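Local coordinates for protein endo-1,4-beta-xylanase (Uncultured bacterium, PDB 7AX7) that uses cobalt, in its polysaccharide deacetylase domain, to cleave acetyl groups from acetylated xylan as one part of a multidomain xylanase, at residues S43-L46 with S47-R51; S132-Q135 with R136-N139; E184-K188 with K189-P193; N108-Y111 with Q112-Y116. All blocks are in the same frame, centred on the assembly; numbering follows the deposited sequence.

Overall arrangement
All four contacts are local, each made between adjoining segments, and they follow one another along the chain without nesting or crossing. Interaction 1 turns the loop after strand 33-36 into helix 46-54. Interaction 4 closes the short helix 108-113 and leads toward strand 118-123. Interaction 2 opens helix 133-143, the crossover between strands 118-123 and 148-153, and interaction 3 ends helix 182-189 before the last strand, 199-200. They therefore mark helix starts and ends around the parallel sheet of the NodB-type deacetylase fold, whose cobalt is held by D12, H62 and H66. Interactions 2 and 4 lie on opposite sides of the chain's centre; interactions 3 and 4 approach to about 6 Å between nearest atoms.

Interaction 1 of 4, residues S43-L46 with S47-R51; sequences SNTL and SIMQR
T45 and L46 meet M49 and Q50 in the first turn of helix 46-54, where the loop that follows strand 33-36 becomes helical. Two backbone bonds start the spiral. M49 N donates to T45 O at 3.0 Å, and Q50 N donates to L46 O at 2.8 Å with an N-H...O angle of 164°. A weak bond from I48 N also reaches T45 O.

Water binds the exposed side of the turn. One molecule donates to S43 O at 2.8 Å and accepts from S47 N at 3.0 Å, joining an amide near the helix start to the loop before it. A second donates to N44 O and lies 2.6 Å from S47 OG. Serine suits this place because its short hydroxyl stays close to the backbone and to that water.

The apolar contacts are modest. L46 CD1 lies 3.9 Å from Q50 CG, the glutamine's methylene stem meeting the leucine at a slant, and both side chains touch V92 of helix 74-92. On the inner side M49 packs against P14 and V41.

T45 is buried, and threonine brings a hydroxyl that the loop can use. Its OG1 sits between its own backbone N and carbonyl carbon (chi1 54°), where it bonds to N40 O and N42 N, while M49 SD lies 4.1 Å from T45 OG1.

Interaction 2 of 4, residues S132-Q135 with R136-N139; sequences SVQQ and RVNN
N139 N donates to Q135 O at 2.8 Å with an N-H...O angle of 161°, and the matching bonds from R136 N to S132 O, V137 N to V133 O and N138 N to Q134 O complete the opening turns of the helix. One side-chain link runs along its exposed flank. Q134 bends at chi2 (63°), which brings NE2 back toward N138 OD1 at 3.4 Å, a weak bond between amides whose planes stand 62° apart. The other end of the Q134 amide, OE1, takes a stronger bond from Q167.

S132 and Q135 form a capping box at the start of helix 133-143, the crossover helix between strands 118-123 and 148-153. S132 OG accepts from Q135 N at 2.8 Å, while Q135 OE1 takes S132 N on a lone pair at 2.9 Å; serine is short enough, and glutamine long enough, for this exchange.

R136 stretches from CG to NE past the carbonyl of S132, its CG 3.2 Å from S132 O. Its buried guanidinium then finds several acceptors: NE donates to T131 O, and NH1 bonds to T161 OG1 and N158 OD1. V137 sends its CG1 methyl to 3.7 Å from Q134 NE2 and packs on A164 of helix 159-174.

Interaction 3 of 4, residues E184-K188 with K189-P193; sequences ELFEK and KGVNP
F186 meets V191 and P193 where helix 182-189 ends in a Schellman motif. Among the backbone bonds, V191 N donates almost straight to F186 O at 3.1 Å (172°). G190 N reaches E187 O at 3.1 Å from well above the carbonyl plane, and K189 N donates to L185 O in the last regular turn. G190 takes a positive phi of 64°, which glycine adopts readily, and this ends the helical path and turns the chain, bringing V191 beside F186.

Apolar contact holds the turn and the residues after it against the helix. V191 CG1 lies at the edge of the F186 ring, near its plane and 3.7 Å from F186 CD1: the apolar contact between C3 (F186) and C'' (V191) that commonly accompanies a Schellman motif. P193 CB sits over one face, 3.6 Å from the centroid of the F186 ring, in a CH-pi contact. The flat ring and the compact proline, whose C-H bonds are somewhat polarised, suit each other.

K189 NZ forms a salt bridge with D146, between helix 133-143 and strand 148-153, and P193 O accepts from W200 NE1. Helix 182-189 lies on strand 4-11 through L185, with W200 of strand 199-200 edge-to-face on the F186 ring.

Interaction 4 of 4, residues N108-Y111 with Q112-Y116; sequences NTMY and QNIDY
T109 and N113 carry the main side-chain bond of this turn: N113 ND2 donates to T109 O at 3.0 Å with an N-H...O angle of 155°. The carbonyl oxygen lies near the amide plane of N113, as suits an N-H of that group. Asparagine is short enough to fold back on its own helix; its CG lies beside the backbone N (chi1 -74°), a rotation that lays the amide back along the preceding turn and brings ND2 to T109 O. The far end of the same amide, OD1, takes a weak bond from R78 NE.

Two other carbonyls, N108 O and M110 O, take backbone donors. N108 O accepts from Q112 N at 2.9 Å. M110 O accepts from N113 N at 3.0 Å, the donor standing above the carbonyl plane, as the chain tightens at the helix end. At the other end of the turn, M110 N donates to N107 OD1.

Water serves the polar groups that face outward. One molecule donates to Q112 OE1 at 2.7 Å and lies 2.9 Å from T109 OG1; glutamine is long enough to share it. Another lies within bonding distance of both Y111 O and I114 O, though it has more acceptors nearby than protons to give.

Apolar contact is light, M110 CB meeting I114 CD1 at 4.1 Å. The unbranched methionine and the branched isoleucine fill the buried side facing I77 of helix 74-92, M110 also touching P101 and I114 touching F99, while the Y111 ring meets F118 at the start of strand 118-123.

Interaction 1 of 4, residues S43-L46 with S47-R51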
loop_
_atom_site.group_PDB
_atom_site.type_symbol
_atom_site.label_atom_id
_atom_site.label_comp_id
_atom_site.label_asym_id
_atom_site.label_seq_id
_atom_site.Cartn_x
_atom_site.Cartn_y
_atom_site.Cartn_z
ATOM N N SER A 43 8.334 18.403 3.521
ATOM C CA SER A 43 7.756 19.189 4.610
ATOM C C SER A 43 6.262 19.424 4.422
ATOM O O SER A 43 5.547 19.618 5.414
ATOM C CB SER A 43 8.492 20.523 4.759
ATOM O OG SER A 43 8.531 21.211 3.526
ATOM N N ASN A 44 5.769 19.386 3.179
ATOM C CA ASN A 44 4.335 19.531 2.941
ATOM C C ASN A 44 3.543 18.305 3.400
ATOM O O ASN A 44 2.349 18.418 3.700
ATOM C CB ASN A 44 4.065 19.784 1.454
ATOM C CG ASN A 44 4.591 21.123 0.981
ATOM O OD1 ASN A 44 4.635 22.089 1.737
ATOM N ND2 ASN A 44 4.984 21.189 -0.282
ATOM N N THR A 45 4.159 17.131 3.432
ATOM C CA THR A 45 3.453 15.907 3.810
ATOM C C THR A 45 3.855 15.377 5.182
ATOM O O THR A 45 3.311 14.357 5.621
ATOM C CB THR A 45 3.683 14.813 2.758
ATOM O OG1 THR A 45 5.095 14.635 2.562
ATOM C CG2 THR A 45 3.024 15.188 1.439
ATOM N N LEU A 46 4.792 16.042 5.864
ATOM C CA LEU A 46 5.294 15.559 7.150
ATOM C C LEU A 46 4.168 15.258 8.134
ATOM O O LEU A 46 4.129 14.183 8.742
ATOM C CB LEU A 46 6.249 16.592 7.749
ATOM C CG LEU A 46 6.697 16.309 9.184
ATOM C CD1 LEU A 46 7.505 15.016 9.241
ATOM C CD2 LEU A 46 7.509 17.482 9.718
ATOM N N SER A 47 3.254 16.208 8.326
ATOM C CA SER A 47 2.255 16.025 9.364
ATOM C C SER A 47 1.342 14.850 9.044
ATOM O O SER A 47 0.874 14.170 9.962
ATOM C CB SER A 47 1.464 17.319 9.575
ATOM O OG SER A 47 0.759 17.685 8.409
ATOM N N ILE A 48 1.129 14.562 7.759
ATOM C CA ILE A 48 0.325 13.406 7.366
ATOM C C ILE A 48 1.063 12.113 7.696
ATOM O O ILE A 48 0.494 11.180 8.276
ATOM C CB ILE A 48 -0.032 13.496 5.870
ATOM C CG1 ILE A 48 -0.996 14.659 5.616
ATOM C CG2 ILE A 48 -0.594 12.158 5.331
ATOM C CD1 ILE A 48 -1.102 15.042 4.126
ATOM N N MET A 49 2.353 12.048 7.348
ATOM C CA MET A 49 3.146 10.865 7.676
ATOM C C MET A 49 3.263 10.675 9.189
ATOM O O MET A 49 3.240 9.541 9.680
ATOM C CB MET A 49 4.528 10.970 7.029
ATOM C CG MET A 49 4.471 11.112 5.502
ATOM S SD MET A 49 6.084 11.252 4.710
ATOM C CE MET A 49 6.922 9.798 5.361
ATOM N N GLN A 50 3.400 11.769 9.946
ATOM C CA GLN A 50 3.426 11.635 11.399
ATOM C C GLN A 50 2.130 11.015 11.909
ATOM O O GLN A 50 2.153 10.131 12.776
ATOM C CB GLN A 50 3.656 12.994 12.059
ATOM C CG GLN A 50 5.048 13.590 11.855
ATOM C CD GLN A 50 5.165 14.967 12.488
ATOM O OE1 GLN A 50 4.347 15.849 12.231
ATOM N NE2 GLN A 50 6.176 15.149 13.332
ATOM N N ARG A 51 0.990 11.465 11.375
ATOM C CA ARG A 51 -0.297 10.907 11.775
ATOM C C ARG A 51 -0.429 9.444 11.344
ATOM O O ARG A 51 -0.978 8.623 12.085
ATOM C CB ARG A 51 -1.431 11.753 11.194
ATOM C CG ARG A 51 -2.830 11.308 11.612
ATOM C CD ARG A 51 -3.934 12.115 10.920
ATOM N NE ARG A 51 -5.264 11.591 11.242
ATOM C CZ ARG A 51 -6.375 11.886 10.574
ATOM N NH1 ARG A 51 -6.335 12.703 9.526
ATOM N NH2 ARG A 51 -7.529 11.343 10.942
HETATM O O HOH W 1 3.292 18.934 6.971
HETATM O O HOH W 2 0.963 17.188 5.826
#

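Interaction 2 of 4, residues S132-Q135 with R136-N139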
loop_
_atom_site.group_PDB
_atom_site.type_symbol
_atom_site.label_atom_id
_atom_site.label_comp_id
_atom_site.label_asym_id
_atom_site.label_seq_id
_atom_site.Cartn_x
_atom_site.Cartn_y
_atom_site.Cartn_z
ATOM N N SER A 132 -16.766 4.132 -10.883
ATOM C CA SER A 132 -17.630 4.830 -9.946
ATOM C C SER A 132 -17.274 4.480 -8.503
ATOM O O SER A 132 -16.575 3.501 -8.216
ATOM C CB SER A 132 -19.089 4.460 -10.197
ATOM O OG SER A 132 -19.313 3.120 -9.778
ATOM N N VAL A 133 -17.795 5.291 -7.580
ATOM C CA VAL A 133 -17.742 4.944 -6.158
ATOM C C VAL A 133 -18.189 3.498 -5.941
ATOM O O VAL A 133 -17.470 2.682 -5.350
ATOM C CB VAL A 133 -18.605 5.917 -5.336
ATOM C CG1 VAL A 133 -18.719 5.429 -3.890
ATOM C CG2 VAL A 133 -18.031 7.322 -5.409
ATOM N N GLN A 134 -19.398 3.166 -6.407
ATOM C CA GLN A 134 -19.976 1.853 -6.111
ATOM C C GLN A 134 -19.235 0.720 -6.824
ATOM O O GLN A 134 -19.149 -0.395 -6.292
ATOM C CB GLN A 134 -21.457 1.833 -6.489
ATOM C CG GLN A 134 -22.211 0.656 -5.904
ATOM C CD GLN A 134 -22.233 0.685 -4.386
ATOM O OE1 GLN A 134 -22.350 1.749 -3.777
ATOM N NE2 GLN A 134 -22.092 -0.479 -3.771
ATOM N N GLN A 135 -18.702 0.964 -8.023
ATOM C CA GLN A 135 -17.825 -0.038 -8.625
ATOM C C GLN A 135 -16.621 -0.305 -7.728
ATOM O O GLN A 135 -16.214 -1.459 -7.542
ATOM C CB GLN A 135 -17.361 0.407 -10.014
ATOM C CG GLN A 135 -18.411 0.284 -11.118
ATOM C CD GLN A 135 -17.881 0.741 -12.475
ATOM O OE1 GLN A 135 -17.523 1.905 -12.659
ATOM N NE2 GLN A 135 -17.820 -0.185 -13.426
ATOM N N ARG A 136 -16.041 0.757 -7.164
ATOM C CA ARG A 136 -14.906 0.593 -6.260
ATOM C C ARG A 136 -15.294 -0.236 -5.044
ATOM O O ARG A 136 -14.578 -1.168 -4.657
ATOM C CB ARG A 136 -14.366 1.969 -5.851
ATOM C CG ARG A 136 -13.745 2.712 -7.026
ATOM C CD ARG A 136 -13.407 4.164 -6.731
ATOM N NE ARG A 136 -13.125 4.860 -7.986
ATOM C CZ ARG A 136 -12.190 5.794 -8.154
ATOM N NH1 ARG A 136 -11.414 6.165 -7.139
ATOM N NH2 ARG A 136 -12.026 6.349 -9.351
ATOM N N VAL A 137 -16.441 0.082 -4.437
ATOM C CA VAL A 137 -16.944 -0.696 -3.308
ATOM C C VAL A 137 -17.048 -2.167 -3.689
ATOM O O VAL A 137 -16.509 -3.045 -3.007
ATOM C CB VAL A 137 -18.305 -0.139 -2.841
ATOM C CG1 VAL A 137 -18.985 -1.104 -1.871
ATOM C CG2 VAL A 137 -18.153 1.264 -2.221
ATOM N N ASN A 138 -17.743 -2.459 -4.795
ATOM C CA ASN A 138 -18.013 -3.852 -5.145
ATOM C C ASN A 138 -16.735 -4.592 -5.535
ATOM O O ASN A 138 -16.576 -5.773 -5.215
ATOM C CB ASN A 138 -19.056 -3.921 -6.263
ATOM C CG ASN A 138 -20.423 -3.429 -5.808
ATOM O OD1 ASN A 138 -20.724 -3.431 -4.615
ATOM N ND2 ASN A 138 -21.246 -3.000 -6.750
ATOM N N ASN A 139 -15.805 -3.914 -6.212
ATOM C CA ASN A 139 -14.547 -4.566 -6.560
ATOM C C ASN A 139 -13.757 -4.942 -5.308
ATOM O O ASN A 139 -13.171 -6.026 -5.238
ATOM C CB ASN A 139 -13.720 -3.667 -7.485
ATOM C CG ASN A 139 -14.339 -3.529 -8.867
ATOM O OD1 ASN A 139 -15.249 -4.282 -9.225
ATOM N ND2 ASN A 139 -13.845 -2.575 -9.651
#

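Interaction 3 of 4, residues E184-K188 with K189-P193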
loop_
_atom_site.group_PDB
_atom_site.type_symbol
_atom_site.label_atom_id
_atom_site.label_comp_id
_atom_site.label_asym_id
_atom_site.label_seq_id
_atom_site.Cartn_x
_atom_site.Cartn_y
_atom_site.Cartn_z
ATOM N N GLU A 184 1.795 -7.015 9.562
ATOM C CA GLU A 184 0.961 -7.828 10.446
ATOM C C GLU A 184 0.390 -9.036 9.714
ATOM O O GLU A 184 0.264 -10.118 10.294
ATOM C CB GLU A 184 -0.162 -6.977 11.036
ATOM C CG GLU A 184 0.298 -6.019 12.106
ATOM C CD GLU A 184 -0.767 -4.995 12.445
ATOM O OE1 GLU A 184 -1.773 -4.912 11.704
ATOM O OE2 GLU A 184 -0.595 -4.277 13.449
ATOM N N LEU A 185 0.044 -8.875 8.435
ATOM C CA LEU A 185 -0.484 -9.996 7.663
ATOM C C LEU A 185 0.488 -11.173 7.658
ATOM O O LEU A 185 0.111 -12.312 7.965
ATOM C CB LEU A 185 -0.795 -9.548 6.235
ATOM C CG LEU A 185 -1.129 -10.662 5.240
ATOM C CD1 LEU A 185 -2.395 -11.433 5.659
ATOM C CD2 LEU A 185 -1.259 -10.088 3.842
ATOM N N PHE A 186 1.749 -10.919 7.298
ATOM C CA PHE A 186 2.710 -12.016 7.249
ATOM C C PHE A 186 3.040 -12.527 8.648
ATOM O O PHE A 186 3.116 -13.740 8.863
ATOM C CB PHE A 186 3.967 -11.580 6.500
ATOM C CG PHE A 186 3.783 -11.535 5.005
ATOM C CD1 PHE A 186 3.890 -12.687 4.250
ATOM C CD2 PHE A 186 3.471 -10.345 4.364
ATOM C CE1 PHE A 186 3.707 -12.655 2.874
ATOM C CE2 PHE A 186 3.295 -10.303 2.991
ATOM C CZ PHE A 186 3.412 -11.459 2.244
ATOM N N GLU A 187 3.220 -11.621 9.610
ATOM C CA GLU A 187 3.500 -12.044 10.980
ATOM C C GLU A 187 2.426 -13.004 11.489
ATOM O O GLU A 187 2.733 -14.072 12.034
ATOM C CB GLU A 187 3.613 -10.816 11.887
ATOM C CG GLU A 187 4.285 -11.067 13.247
ATOM C CD GLU A 187 3.395 -11.825 14.225
ATOM O OE1 GLU A 187 3.924 -12.690 14.961
ATOM O OE2 GLU A 187 2.167 -11.558 14.258
ATOM N N LYS A 188 1.150 -12.640 11.311
ATOM C CA LYS A 188 0.078 -13.417 11.929
ATOM C C LYS A 188 -0.160 -14.738 11.201
ATOM O O LYS A 188 -0.600 -15.712 11.821
ATOM C CB LYS A 188 -1.207 -12.582 11.999
ATOM C CG LYS A 188 -1.141 -11.428 13.003
ATOM C CD LYS A 188 -2.409 -10.561 12.949
ATOM C CE LYS A 188 -2.340 -9.344 13.887
ATOM N NZ LYS A 188 -2.434 -9.685 15.340
ATOM N N LYS A 189 0.141 -14.807 9.902
ATOM C CA LYS A 189 0.043 -16.075 9.189
ATOM C C LYS A 189 1.287 -16.940 9.356
ATOM O O LYS A 189 1.297 -18.079 8.871
ATOM C CB LYS A 189 -0.217 -15.840 7.693
ATOM C CG LYS A 189 -1.583 -15.208 7.346
ATOM C CD LYS A 189 -2.730 -16.112 7.781
ATOM C CE LYS A 189 -4.070 -15.607 7.280
ATOM N NZ LYS A 189 -5.204 -16.405 7.836
ATOM N N GLY A 190 2.326 -16.436 10.021
ATOM C CA GLY A 190 3.554 -17.206 10.157
ATOM C C GLY A 190 4.244 -17.481 8.837
ATOM O O GLY A 190 4.782 -18.575 8.633
ATOM N N VAL A 191 4.232 -16.510 7.926
ATOM C CA VAL A 191 4.811 -16.661 6.595
ATOM C C VAL A 191 5.975 -15.687 6.458
ATOM O O VAL A 191 5.855 -14.517 6.835
ATOM C CB VAL A 191 3.761 -16.418 5.494
ATOM C CG1 VAL A 191 4.435 -16.325 4.115
ATOM C CG2 VAL A 191 2.694 -17.515 5.523
ATOM N N ASN A 192 7.099 -16.175 5.928
ATOM C CA ASN A 192 8.277 -15.369 5.619
ATOM C C ASN A 192 8.064 -14.653 4.291
ATOM O O ASN A 192 8.044 -15.300 3.237
ATOM C CB ASN A 192 9.536 -16.242 5.549
ATOM C CG ASN A 192 10.758 -15.477 5.033
ATOM O OD1 ASN A 192 10.858 -14.260 5.198
ATOM N ND2 ASN A 192 11.688 -16.195 4.403
ATOM N N PRO A 193 7.870 -13.329 4.301
ATOM C CA PRO A 193 7.693 -12.608 3.029
ATOM C C PRO A 193 8.977 -12.442 2.264
ATOM O O PRO A 193 8.933 -12.149 1.062
ATOM C CB PRO A 193 7.146 -11.242 3.470
ATOM C CG PRO A 193 7.780 -11.038 4.822
ATOM C CD PRO A 193 7.765 -12.427 5.463
#

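Interaction 4 of 4, residues N108-Y111 with Q112-Y116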
loop_
_atom_site.group_PDB
_atom_site.type_symbol
_atom_site.label_atom_id
_atom_site.label_comp_id
_atom_site.label_asym_id
_atom_site.label_seq_id
_atom_site.Cartn_x
_atom_site.Cartn_y
_atom_site.Cartn_z
ATOM N N ASN A 108 13.361 -8.603 -14.725
ATOM C CA ASN A 108 14.448 -9.280 -14.017
ATOM C C ASN A 108 15.352 -8.284 -13.298
ATOM O O ASN A 108 15.783 -8.528 -12.167
ATOM C CB ASN A 108 15.295 -10.123 -14.984
ATOM C CG ASN A 108 14.541 -11.296 -15.574
ATOM O OD1 ASN A 108 14.902 -11.785 -16.645
ATOM N ND2 ASN A 108 13.493 -11.751 -14.894
ATOM N N THR A 109 15.683 -7.175 -13.959
ATOM C CA THR A 109 16.613 -6.215 -13.369
ATOM C C THR A 109 16.098 -5.696 -12.029
ATOM O O THR A 109 16.858 -5.614 -11.058
ATOM C CB THR A 109 16.866 -5.080 -14.363
ATOM O OG1 THR A 109 17.391 -5.642 -15.569
ATOM C CG2 THR A 109 17.869 -4.060 -13.814
ATOM N N MET A 110 14.795 -5.392 -11.941
ATOM C CA MET A 110 14.220 -4.956 -10.669
ATOM C C MET A 110 14.364 -6.030 -9.596
ATOM O O MET A 110 14.827 -5.753 -8.481
ATOM C CB MET A 110 12.748 -4.573 -10.859
ATOM C CG MET A 110 12.571 -3.274 -11.611
ATOM S SD MET A 110 10.894 -2.982 -12.152
ATOM C CE MET A 110 10.124 -2.636 -10.563
ATOM N N TYR A 111 13.959 -7.267 -9.908
ATOM C CA TYR A 111 14.055 -8.338 -8.921
ATOM C C TYR A 111 15.491 -8.550 -8.440
ATOM O O TYR A 111 15.707 -8.888 -7.270
ATOM C CB TYR A 111 13.509 -9.641 -9.498
ATOM C CG TYR A 111 12.002 -9.808 -9.433
ATOM C CD1 TYR A 111 11.331 -9.864 -8.213
ATOM C CD2 TYR A 111 11.259 -9.968 -10.595
ATOM C CE1 TYR A 111 9.957 -10.045 -8.157
ATOM C CE2 TYR A 111 9.888 -10.155 -10.553
ATOM C CZ TYR A 111 9.242 -10.188 -9.336
ATOM O OH TYR A 111 7.882 -10.379 -9.315
ATOM N N GLN A 112 16.477 -8.373 -9.326
ATOM C CA GLN A 112 17.877 -8.558 -8.958
ATOM C C GLN A 112 18.406 -7.430 -8.078
ATOM O O GLN A 112 19.435 -7.608 -7.413
ATOM C CB GLN A 112 18.749 -8.659 -10.223
ATOM C CG GLN A 112 18.453 -9.867 -11.127
ATOM C CD GLN A 112 19.055 -9.734 -12.528
ATOM O OE1 GLN A 112 19.760 -8.773 -12.825
ATOM N NE2 GLN A 112 18.769 -10.707 -13.398
ATOM N N ASN A 113 17.749 -6.270 -8.072
ATOM C CA ASN A 113 18.331 -5.079 -7.470
ATOM C C ASN A 113 17.426 -4.428 -6.438
ATOM O O ASN A 113 17.668 -3.275 -6.069
ATOM C CB ASN A 113 18.705 -4.068 -8.556
ATOM C CG ASN A 113 19.951 -4.490 -9.315
ATOM O OD1 ASN A 113 21.048 -4.420 -8.777
ATOM N ND2 ASN A 113 19.783 -4.968 -10.549
ATOM N N ILE A 114 16.403 -5.135 -5.963
ATOM C CA ILE A 114 15.503 -4.650 -4.924
ATOM C C ILE A 114 15.467 -5.704 -3.824
ATOM O O ILE A 114 15.153 -6.872 -4.086
ATOM C CB ILE A 114 14.094 -4.353 -5.472
ATOM C CG1 ILE A 114 14.180 -3.215 -6.500
ATOM C CG2 ILE A 114 13.121 -4.001 -4.344
ATOM C CD1 ILE A 114 12.872 -2.877 -7.168
ATOM N N ASP A 115 15.801 -5.286 -2.603
ATOM C CA ASP A 115 16.002 -6.157 -1.452
ATOM C C ASP A 115 14.773 -6.280 -0.562
ATOM O O ASP A 115 14.855 -6.889 0.513
ATOM C CB ASP A 115 17.188 -5.645 -0.628
ATOM C CG ASP A 115 18.492 -5.705 -1.401
ATOM O OD1 ASP A 115 18.700 -6.718 -2.099
ATOM O OD2 ASP A 115 19.288 -4.744 -1.327
ATOM N N TYR A 116 13.653 -5.714 -0.961
ATOM C CA TYR A 116 12.431 -5.866 -0.199
ATOM C C TYR A 116 11.499 -6.853 -0.885
ATOM O O TYR A 116 11.549 -7.016 -2.110
ATOM C CB TYR A 116 11.709 -4.521 -0.041
ATOM C CG TYR A 116 12.518 -3.442 0.633
ATOM C CD1 TYR A 116 12.718 -3.455 2.009
ATOM C CD2 TYR A 116 13.059 -2.394 -0.102
ATOM C CE1 TYR A 116 13.440 -2.466 2.636
ATOM C CE2 TYR A 116 13.787 -1.392 0.516
ATOM C CZ TYR A 116 13.972 -1.431 1.880
ATOM O OH TYR A 116 14.704 -0.440 2.489
HETATM O O HOH W 3 19.811 -7.187 -15.032
HETATM O O HOH W 4 17.325 -8.801 -4.892
#